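Local coordinates for muconate lactonizing enzyme (Corynebacterium glutamicum, PDB 3I4K), which is a magnesium-binding member of the enolase superfamily, joining an N-terminal capping domain to a TIM-barrel-like domain, at residues 34-39 and 338-343; 48-53 and 364-369; 185-190 and 195-200. All coordinates share one frame; numbering follows the deposited sequence.

From the N terminus, the chain first lays down residues 34-39 and then 48-53, neighbouring antiparallel strands of the N-terminal three-stranded sheet. It next runs into the barrel, where interaction 3 closes a short turn between helix 177-189 and strand 196-200. Only after the barrel does the chain come back: 338-343 closes a long loop onto 34-39, and 364-369 closes another onto 48-53. Interactions 1 and 2 therefore cross along the sequence, and interaction 3 is nested inside both. In space the first two adjoin, their centres about 6 Å apart, and tie the returning C-terminal chain to the sheet; interaction 3 sits in the barrel, its nearest atoms about 13 Å from interaction 1.

Interaction 1: residues 34-39 and 338-343; sequences QHILLV and DTYIVQ
The Y340 ring meets strand 34-39 by its edge: L38 CD1 lies in the ring plane beside CE2. This is the seam of the enolase-superfamily capping domain, where chain returning from the barrel lies against the N-terminal antiparallel sheet. L38 touches with both branches, CD1 and CD2 each 4.0 Å from Y340 CE2, the leucine and the ring running antiparallel alongside one another. I36, two residues earlier on the same side of the strand, comes head-on to the phenol end, setting its CD1 3.8 Å and its CG2 3.9 Å from Y340 OH. The CB of Y340 already points at the strand, and with CG between the backbone N and the carbonyl carbon (chi1 56°) the ring carries on that way, OH foremost. Outside the pair, L16 of strand 8-25 and P308 at the start of helix 308-320 also touch Y340, so the ring reaches a second strand of the sheet and a barrel-side helix as well. The hydroxyl is buried among these apolar groups, but its polarity is met: Y340 OH is hydrogen-bonded to OE2 of E52, on the neighbouring strand.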
loop_
_atom_site.group_PDB
_atom_site.type_symbol
_atom_site.label_atom_id
_atom_site.label_comp_id
_atom_site.label_asym_id
_atom_site.label_seq_id
_atom_site.Cartn_x
_atom_site.Cartn_y
_atom_site.Cartn_z
ATOM N N GLN A 34 15.620 -27.647 -0.147
ATOM C CA GLN A 34 14.610 -26.696 -0.580
ATOM C C GLN A 34 14.673 -26.578 -2.092
ATOM O O GLN A 34 15.743 -26.704 -2.692
ATOM C CB GLN A 34 14.834 -25.324 0.070
ATOM C CG GLN A 34 13.890 -24.224 -0.430
ATOM C CD GLN A 34 12.426 -24.451 -0.052
ATOM O OE1 GLN A 34 11.872 -25.529 -0.276
ATOM N NE2 GLN A 34 11.792 -23.425 0.512
ATOM N N HIS A 35 13.515 -26.362 -2.703
ATOM C CA HIS A 35 13.409 -26.221 -4.145
ATOM C C HIS A 35 13.104 -24.761 -4.405
ATOM O O HIS A 35 12.134 -24.207 -3.883
ATOM C CB HIS A 35 12.286 -27.110 -4.675
ATOM C CG HIS A 35 12.289 -28.485 -4.084
ATOM N ND1 HIS A 35 13.358 -29.345 -4.211
ATOM C CD2 HIS A 35 11.379 -29.127 -3.313
ATOM C CE1 HIS A 35 13.107 -30.457 -3.541
ATOM N NE2 HIS A 35 11.914 -30.348 -2.986
ATOM N N ILE A 36 13.938 -24.138 -5.221
ATOM C CA ILE A 36 13.783 -22.732 -5.513
ATOM C C ILE A 36 13.748 -22.451 -7.003
ATOM O O ILE A 36 14.602 -22.922 -7.753
ATOM C CB ILE A 36 14.948 -21.955 -4.874
ATOM C CG1 ILE A 36 15.004 -22.284 -3.380
ATOM C CG2 ILE A 36 14.796 -20.462 -5.123
ATOM C CD1 ILE A 36 16.208 -21.735 -2.658
ATOM N N LEU A 37 12.743 -21.703 -7.438
ATOM C CA LEU A 37 12.664 -21.329 -8.839
ATOM C C LEU A 37 13.322 -19.963 -8.927
ATOM O O LEU A 37 12.680 -18.945 -8.663
ATOM C CB LEU A 37 11.221 -21.204 -9.319
ATOM C CG LEU A 37 11.183 -20.774 -10.791
ATOM C CD1 LEU A 37 11.631 -21.952 -11.659
ATOM C CD2 LEU A 37 9.788 -20.311 -11.193
ATOM N N LEU A 38 14.606 -19.940 -9.277
ATOM C CA LEU A 38 15.328 -18.679 -9.397
ATOM C C LEU A 38 14.959 -18.056 -10.733
ATOM O O LEU A 38 15.314 -18.573 -11.788
ATOM C CB LEU A 38 16.838 -18.921 -9.319
ATOM C CG LEU A 38 17.753 -17.692 -9.312
ATOM C CD1 LEU A 38 17.537 -16.868 -8.045
ATOM C CD2 LEU A 38 19.201 -18.161 -9.383
ATOM N N VAL A 39 14.224 -16.955 -10.685
ATOM C CA VAL A 39 13.795 -16.272 -11.897
ATOM C C VAL A 39 14.648 -15.025 -12.094
ATOM O O VAL A 39 14.962 -14.323 -11.136
ATOM C CB VAL A 39 12.296 -15.869 -11.805
ATOM C CG1 VAL A 39 11.852 -15.200 -13.093
ATOM C CG2 VAL A 39 11.442 -17.101 -11.536
ATOM N N ASP A 338 24.237 -24.744 2.162
ATOM C CA ASP A 338 25.095 -23.996 1.253
ATOM C C ASP A 338 24.285 -22.867 0.618
ATOM O O ASP A 338 23.060 -22.835 0.740
ATOM C CB ASP A 338 25.657 -24.934 0.183
ATOM C CG ASP A 338 26.663 -24.256 -0.725
ATOM O OD1 ASP A 338 27.460 -23.434 -0.231
ATOM O OD2 ASP A 338 26.671 -24.555 -1.935
ATOM N N THR A 339 24.958 -21.938 -0.053
ATOM C CA THR A 339 24.264 -20.823 -0.680
ATOM C C THR A 339 24.692 -20.583 -2.128
ATOM O O THR A 339 25.366 -21.415 -2.734
ATOM C CB THR A 339 24.459 -19.526 0.150
ATOM O OG1 THR A 339 24.021 -18.392 -0.609
ATOM C CG2 THR A 339 25.912 -19.347 0.538
ATOM N N TYR A 340 24.269 -19.453 -2.684
ATOM C CA TYR A 340 24.607 -19.068 -4.049
ATOM C C TYR A 340 24.443 -17.563 -4.146
ATOM O O TYR A 340 23.996 -17.036 -5.165
ATOM C CB TYR A 340 23.678 -19.752 -5.055
ATOM C CG TYR A 340 22.206 -19.509 -4.813
ATOM C CD1 TYR A 340 21.567 -20.045 -3.697
ATOM C CD2 TYR A 340 21.449 -18.743 -5.700
ATOM C CE1 TYR A 340 20.213 -19.827 -3.469
ATOM C CE2 TYR A 340 20.091 -18.517 -5.478
ATOM C CZ TYR A 340 19.485 -19.064 -4.360
ATOM O OH TYR A 340 18.148 -18.849 -4.124
ATOM N N ILE A 341 24.835 -16.871 -3.082
ATOM C CA ILE A 341 24.679 -15.432 -3.034
ATOM C C ILE A 341 25.950 -14.589 -2.852
ATOM O O ILE A 341 25.867 -13.371 -2.675
ATOM C CB ILE A 341 23.636 -15.073 -1.940
ATOM C CG1 ILE A 341 22.729 -13.964 -2.454
ATOM C CG2 ILE A 341 24.317 -14.685 -0.638
ATOM C CD1 ILE A 341 22.020 -14.318 -3.745
ATOM N N VAL A 342 27.118 -15.220 -2.906
ATOM C CA VAL A 342 28.384 -14.494 -2.754
ATOM C C VAL A 342 28.591 -13.945 -1.340
ATOM O O VAL A 342 29.425 -14.456 -0.589
ATOM C CB VAL A 342 28.483 -13.317 -3.759
ATOM C CG1 VAL A 342 29.773 -12.546 -3.537
ATOM C CG2 VAL A 342 28.422 -13.840 -5.182
ATOM N N GLN A 343 27.844 -12.904 -0.979
ATOM C CA GLN A 343 27.964 -12.318 0.355
ATOM C C GLN A 343 27.272 -13.189 1.388
ATOM O O GLN A 343 26.569 -14.137 1.046
ATOM C CB GLN A 343 27.344 -10.921 0.398
ATOM C CG GLN A 343 27.957 -9.939 -0.574
ATOM C CD GLN A 343 27.085 -9.699 -1.784
ATOM O OE1 GLN A 343 26.635 -10.641 -2.442
ATOM N NE2 GLN A 343 26.842 -8.430 -2.090
#

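Interaction 2: residues 48-53 and 364-369; sequences IGYGEG and VDMDKV
V364 presses both of its methyl groups against the Y50 ring. CG1 stands over one face in a CH-pi contact, 3.8 Å from the ring centroid and 24° off the normal, displaced toward the rim on the CD2 side. CG2 is pushed further out along the ring, with V364 CG2 only 3.3 Å from Y50 CE2 and 3.6 Å from Y50 OH, so the packing here is tight. The division of labour follows from the valine's first torsion (chi1 -58°): CG1 stands anti to the carbonyl carbon while CG2 fills the slot between N and carbonyl carbon. Further out, M366, modelled as selenomethionine, bends at chi2 and chi3 and brings its SE to 4.1 Å from Y50 OH, a looser, peripheral touch on the hydroxyl end.

Behind these residues, D365 begins the C-terminal helix as its N-cap. Its OD1 accepts from K368 N at 2.9 Å, the donor standing above the carboxylate plane, and more weakly from D367 N. Amide donors at a helix start would probably favour the charged carboxylate. On the strand side, Y50 N is held by the carboxylate of D116, and I309 of helix 308-320 touches both Y50 and V364. V369, one turn into the helix, packs on L38 of the middle strand. Such closure of the N-terminal sheet by a C-terminal segment that returns from the barrel is a feature of the capping domain in the enolase superfamily.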
loop_
_atom_site.group_PDB
_atom_site.type_symbol
_atom_site.label_atom_id
_atom_site.label_comp_id
_atom_site.label_asym_id
_atom_site.label_seq_id
_atom_site.Cartn_x
_atom_site.Cartn_y
_atom_site.Cartn_z
ATOM N N ILE A 48 20.790 -7.570 -14.575
ATOM C CA ILE A 48 19.988 -8.773 -14.347
ATOM C C ILE A 48 19.380 -8.777 -12.939
ATOM O O ILE A 48 20.107 -8.726 -11.942
ATOM C CB ILE A 48 20.849 -10.049 -14.513
ATOM C CG1 ILE A 48 21.530 -10.046 -15.885
ATOM C CG2 ILE A 48 19.982 -11.293 -14.380
ATOM C CD1 ILE A 48 22.412 -11.259 -16.130
ATOM N N GLY A 49 18.049 -8.835 -12.866
ATOM C CA GLY A 49 17.362 -8.857 -11.581
ATOM C C GLY A 49 16.906 -10.262 -11.223
ATOM O O GLY A 49 16.477 -11.015 -12.095
ATOM N N TYR A 50 16.983 -10.619 -9.943
ATOM C CA TYR A 50 16.600 -11.960 -9.509
ATOM C C TYR A 50 15.439 -12.027 -8.522
ATOM O O TYR A 50 15.295 -11.171 -7.644
ATOM C CB TYR A 50 17.811 -12.665 -8.900
ATOM C CG TYR A 50 18.924 -12.901 -9.887
ATOM C CD1 TYR A 50 18.817 -13.891 -10.863
ATOM C CD2 TYR A 50 20.074 -12.113 -9.870
ATOM C CE1 TYR A 50 19.823 -14.091 -11.797
ATOM C CE2 TYR A 50 21.088 -12.303 -10.802
ATOM C CZ TYR A 50 20.958 -13.295 -11.763
ATOM O OH TYR A 50 21.961 -13.498 -12.685
ATOM N N GLY A 51 14.623 -13.067 -8.679
ATOM C CA GLY A 51 13.477 -13.286 -7.813
ATOM C C GLY A 51 13.291 -14.777 -7.603
ATOM O O GLY A 51 13.709 -15.572 -8.447
ATOM N N GLU A 52 12.662 -15.164 -6.493
ATOM C CA GLU A 52 12.447 -16.576 -6.185
ATOM C C GLU A 52 11.009 -17.094 -6.229
ATOM O O GLU A 52 10.098 -16.492 -5.663
ATOM C CB GLU A 52 13.024 -16.905 -4.803
ATOM C CG GLU A 52 14.547 -17.027 -4.748
ATOM C CD GLU A 52 15.043 -17.475 -3.388
ATOM O OE1 GLU A 52 14.243 -18.043 -2.620
ATOM O OE2 GLU A 52 16.235 -17.278 -3.084
ATOM N N GLY A 53 10.820 -18.221 -6.912
ATOM C CA GLY A 53 9.522 -18.872 -6.963
ATOM C C GLY A 53 9.725 -20.000 -5.964
ATOM O O GLY A 53 10.292 -21.040 -6.305
ATOM N N VAL A 364 24.186 -12.826 -6.924
ATOM C CA VAL A 364 24.190 -14.273 -7.077
ATOM C C VAL A 364 25.544 -14.787 -7.539
ATOM O O VAL A 364 26.300 -14.068 -8.189
ATOM C CB VAL A 364 23.129 -14.725 -8.096
ATOM C CG1 VAL A 364 21.749 -14.250 -7.660
ATOM C CG2 VAL A 364 23.465 -14.178 -9.466
ATOM N N ASP A 365 25.845 -16.031 -7.181
ATOM C CA ASP A 365 27.090 -16.683 -7.575
ATOM C C ASP A 365 26.700 -17.682 -8.656
ATOM O O ASP A 365 26.341 -18.821 -8.356
ATOM C CB ASP A 365 27.707 -17.429 -6.389
ATOM C CG ASP A 365 28.970 -18.197 -6.772
ATOM O OD1 ASP A 365 28.961 -18.893 -7.811
ATOM O OD2 ASP A 365 29.967 -18.116 -6.026
HETATM N N MSE A 366 26.769 -17.249 -9.910
HETATM C CA MSE A 366 26.397 -18.098 -11.032
HETATM C C MSE A 366 26.991 -19.497 -11.041
HETATM O O MSE A 366 26.409 -20.418 -11.619
HETATM C CB MSE A 366 26.719 -17.391 -12.344
HETATM C CG MSE A 366 25.691 -16.337 -12.695
HETATM SE SE MSE A 366 23.912 -17.101 -12.575
HETATM C CE MSE A 366 23.684 -17.646 -14.425
ATOM N N ASP A 367 28.147 -19.663 -10.409
ATOM C CA ASP A 367 28.770 -20.976 -10.363
ATOM C C ASP A 367 27.930 -21.891 -9.490
ATOM O O ASP A 367 27.577 -23.001 -9.897
ATOM C CB ASP A 367 30.195 -20.885 -9.810
ATOM C CG ASP A 367 31.157 -20.243 -10.792
ATOM O OD1 ASP A 367 31.215 -20.709 -11.949
ATOM O OD2 ASP A 367 31.855 -19.280 -10.409
ATOM N N LYS A 368 27.604 -21.419 -8.290
ATOM C CA LYS A 368 26.796 -22.207 -7.371
ATOM C C LYS A 368 25.362 -22.327 -7.869
ATOM O O LYS A 368 24.678 -23.304 -7.575
ATOM C CB LYS A 368 26.843 -21.600 -5.970
ATOM C CG LYS A 368 28.194 -21.789 -5.301
ATOM C CD LYS A 368 28.178 -21.355 -3.851
ATOM C CE LYS A 368 29.494 -21.687 -3.173
ATOM N NZ LYS A 368 29.502 -21.267 -1.742
ATOM N N VAL A 369 24.912 -21.337 -8.632
ATOM C CA VAL A 369 23.569 -21.374 -9.192
ATOM C C VAL A 369 23.544 -22.504 -10.213
ATOM O O VAL A 369 22.612 -23.310 -10.251
ATOM C CB VAL A 369 23.213 -20.054 -9.903
ATOM C CG1 VAL A 369 21.976 -20.245 -10.774
ATOM C CG2 VAL A 369 22.971 -18.961 -8.875
#

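Interaction 3: residues 185-190 and 195-200. With MG (magnesium ion), chain J.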
loop_
_atom_site.group_PDB
_atom_site.type_symbol
_atom_site.label_atom_id
_atom_site.label_comp_id
_atom_site.label_asym_id
_atom_site.label_seq_id
_atom_site.Cartn_x
_atom_site.Cartn_y
_atom_site.Cartn_z
ATOM N N ALA A 185 4.312 -29.150 25.059
ATOM C CA ALA A 185 4.083 -28.678 26.416
ATOM C C ALA A 185 5.336 -28.915 27.251
ATOM O O ALA A 185 5.785 -28.027 27.979
ATOM C CB ALA A 185 2.893 -29.401 27.037
ATOM N N GLU A 186 5.899 -30.117 27.136
ATOM C CA GLU A 186 7.097 -30.490 27.886
ATOM C C GLU A 186 8.284 -29.626 27.503
ATOM O O GLU A 186 9.087 -29.241 28.352
ATOM C CB GLU A 186 7.433 -31.974 27.664
ATOM C CG GLU A 186 6.573 -32.936 28.491
ATOM C CD GLU A 186 6.869 -34.412 28.212
ATOM O OE1 GLU A 186 8.059 -34.800 28.203
ATOM O OE2 GLU A 186 5.905 -35.187 28.014
ATOM N N LEU A 187 8.399 -29.322 26.220
ATOM C CA LEU A 187 9.494 -28.489 25.761
ATOM C C LEU A 187 9.318 -27.080 26.307
ATOM O O LEU A 187 10.299 -26.376 26.558
ATOM C CB LEU A 187 9.525 -28.466 24.232
ATOM C CG LEU A 187 10.496 -27.498 23.564
ATOM C CD1 LEU A 187 10.780 -27.981 22.158
ATOM C CD2 LEU A 187 9.906 -26.097 23.543
ATOM N N ALA A 188 8.062 -26.680 26.493
ATOM C CA ALA A 188 7.738 -25.352 27.002
ATOM C C ALA A 188 8.107 -25.212 28.472
ATOM O O ALA A 188 8.477 -24.131 28.926
ATOM C CB ALA A 188 6.255 -25.064 26.804
ATOM N N ARG A 189 8.004 -26.303 29.219
ATOM C CA ARG A 189 8.342 -26.265 30.633
ATOM C C ARG A 189 9.841 -26.140 30.837
ATOM O O ARG A 189 10.294 -25.719 31.898
ATOM C CB ARG A 189 7.830 -27.518 31.338
ATOM C CG ARG A 189 6.325 -27.528 31.506
ATOM C CD ARG A 189 5.827 -28.822 32.122
ATOM N NE ARG A 189 4.367 -28.867 32.140
ATOM C CZ ARG A 189 3.600 -28.703 31.066
ATOM N NH1 ARG A 189 4.153 -28.478 29.882
ATOM N NH2 ARG A 189 2.278 -28.769 31.171
ATOM N N GLU A 190 10.608 -26.492 29.813
ATOM C CA GLU A 190 12.060 -26.422 29.899
ATOM C C GLU A 190 12.675 -25.227 29.188
ATOM O O GLU A 190 13.889 -25.049 29.222
ATOM C CB GLU A 190 12.684 -27.687 29.318
ATOM C CG GLU A 190 12.364 -28.959 30.067
ATOM C CD GLU A 190 13.188 -30.123 29.565
ATOM O OE1 GLU A 190 14.431 -30.019 29.608
ATOM O OE2 GLU A 190 12.597 -31.135 29.125
ATOM N N VAL A 195 12.529 -17.853 26.647
ATOM C CA VAL A 195 12.148 -17.336 25.341
ATOM C C VAL A 195 10.648 -17.369 25.064
ATOM O O VAL A 195 9.872 -17.954 25.818
ATOM C CB VAL A 195 12.859 -18.112 24.206
ATOM C CG1 VAL A 195 14.368 -17.919 24.302
ATOM C CG2 VAL A 195 12.515 -19.583 24.288
ATOM N N SER A 196 10.258 -16.718 23.974
ATOM C CA SER A 196 8.867 -16.662 23.544
ATOM C C SER A 196 8.636 -17.869 22.650
ATOM O O SER A 196 9.326 -18.043 21.642
ATOM C CB SER A 196 8.604 -15.370 22.756
ATOM O OG SER A 196 7.310 -15.381 22.155
ATOM N N LEU A 197 7.666 -18.702 23.014
ATOM C CA LEU A 197 7.374 -19.899 22.240
ATOM C C LEU A 197 6.088 -19.800 21.431
ATOM O O LEU A 197 5.041 -19.457 21.972
ATOM C CB LEU A 197 7.291 -21.110 23.176
ATOM C CG LEU A 197 8.577 -21.468 23.929
ATOM C CD1 LEU A 197 8.324 -22.653 24.848
ATOM C CD2 LEU A 197 9.685 -21.791 22.921
ATOM N N ARG A 198 6.185 -20.108 20.139
ATOM C CA ARG A 198 5.044 -20.098 19.227
ATOM C C ARG A 198 4.997 -21.461 18.540
ATOM O O ARG A 198 6.014 -22.158 18.484
ATOM C CB ARG A 198 5.204 -19.041 18.126
ATOM C CG ARG A 198 5.486 -17.631 18.591
ATOM C CD ARG A 198 6.963 -17.448 18.846
ATOM N NE ARG A 198 7.262 -16.090 19.275
ATOM C CZ ARG A 198 7.374 -15.058 18.455
ATOM N NH1 ARG A 198 7.214 -15.223 17.146
ATOM N NH2 ARG A 198 7.656 -13.861 18.949
ATOM N N ILE A 199 3.821 -21.841 18.038
ATOM C CA ILE A 199 3.681 -23.095 17.307
ATOM C C ILE A 199 3.045 -22.815 15.947
ATOM O O ILE A 199 2.590 -21.698 15.679
ATOM C CB ILE A 199 2.847 -24.144 18.085
ATOM C CG1 ILE A 199 1.450 -23.608 18.393
ATOM C CG2 ILE A 199 3.572 -24.544 19.351
ATOM C CD1 ILE A 199 0.458 -23.851 17.275
ATOM N N ASP A 200 3.049 -23.822 15.082
ATOM C CA ASP A 200 2.479 -23.704 13.744
ATOM C C ASP A 200 2.134 -25.123 13.299
ATOM O O ASP A 200 3.019 -25.979 13.200
ATOM C CB ASP A 200 3.502 -23.070 12.790
ATOM C CG ASP A 200 2.942 -22.847 11.395
ATOM O OD1 ASP A 200 1.771 -23.205 11.172
ATOM O OD2 ASP A 200 3.664 -22.320 10.513
HETATM MG MG MG J . 3.192 -21.012 8.717
HETATM O O HOH W 1 1.284 -21.862 8.877
#
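L197 pushes its CD1 methyl straight against the helix backbone at A188, and this is the tight spot of the contact: L197 CD1 lies 3.5 Å from A188 CA and 3.7 Å from A188 CB. The small alanine side chain is consistent with so close an approach of helix and strand. The CB of L197 is directed at the helix, and a chi2 of 178° stretches CD1 out to its full reach. L187 is slacker; its side chain passes L197 at a slant, with L187 CD2 at 4.0 Å from L197 CD1, and it continues onto L170 of the preceding strand and A152 of helix 149-163. Beyond A188 the contact gives way to solvent: R189 and E190 are exposed and point away from the strand.

Helix 177-189 and strand 196-200 belong to a beta-alpha-beta unit of the TIM-like barrel, with strand 167-171 completing it. Alternation along the strand sends L197 outward to the helix layer and S196, R198 and D200 to the other side. There R198 NE donates to S196 OG at 3.0 Å, nearly straight at 168° and in the guanidinium plane, while S196 OG is also hydrogen-bonded to E223. At the C-terminal end of the strand, far from the leucine packing, D200 OD2 binds the magnesium ion at 2.3 Å, in company with E226 and D251. The other carboxylate oxygen, D200 OD1, is hydrogen-bonded to N202 N and lies 2.7 Å from the oxygen of a water, in hydrogen-bonding geometry; that water oxygen is itself 2.1 Å from the magnesium.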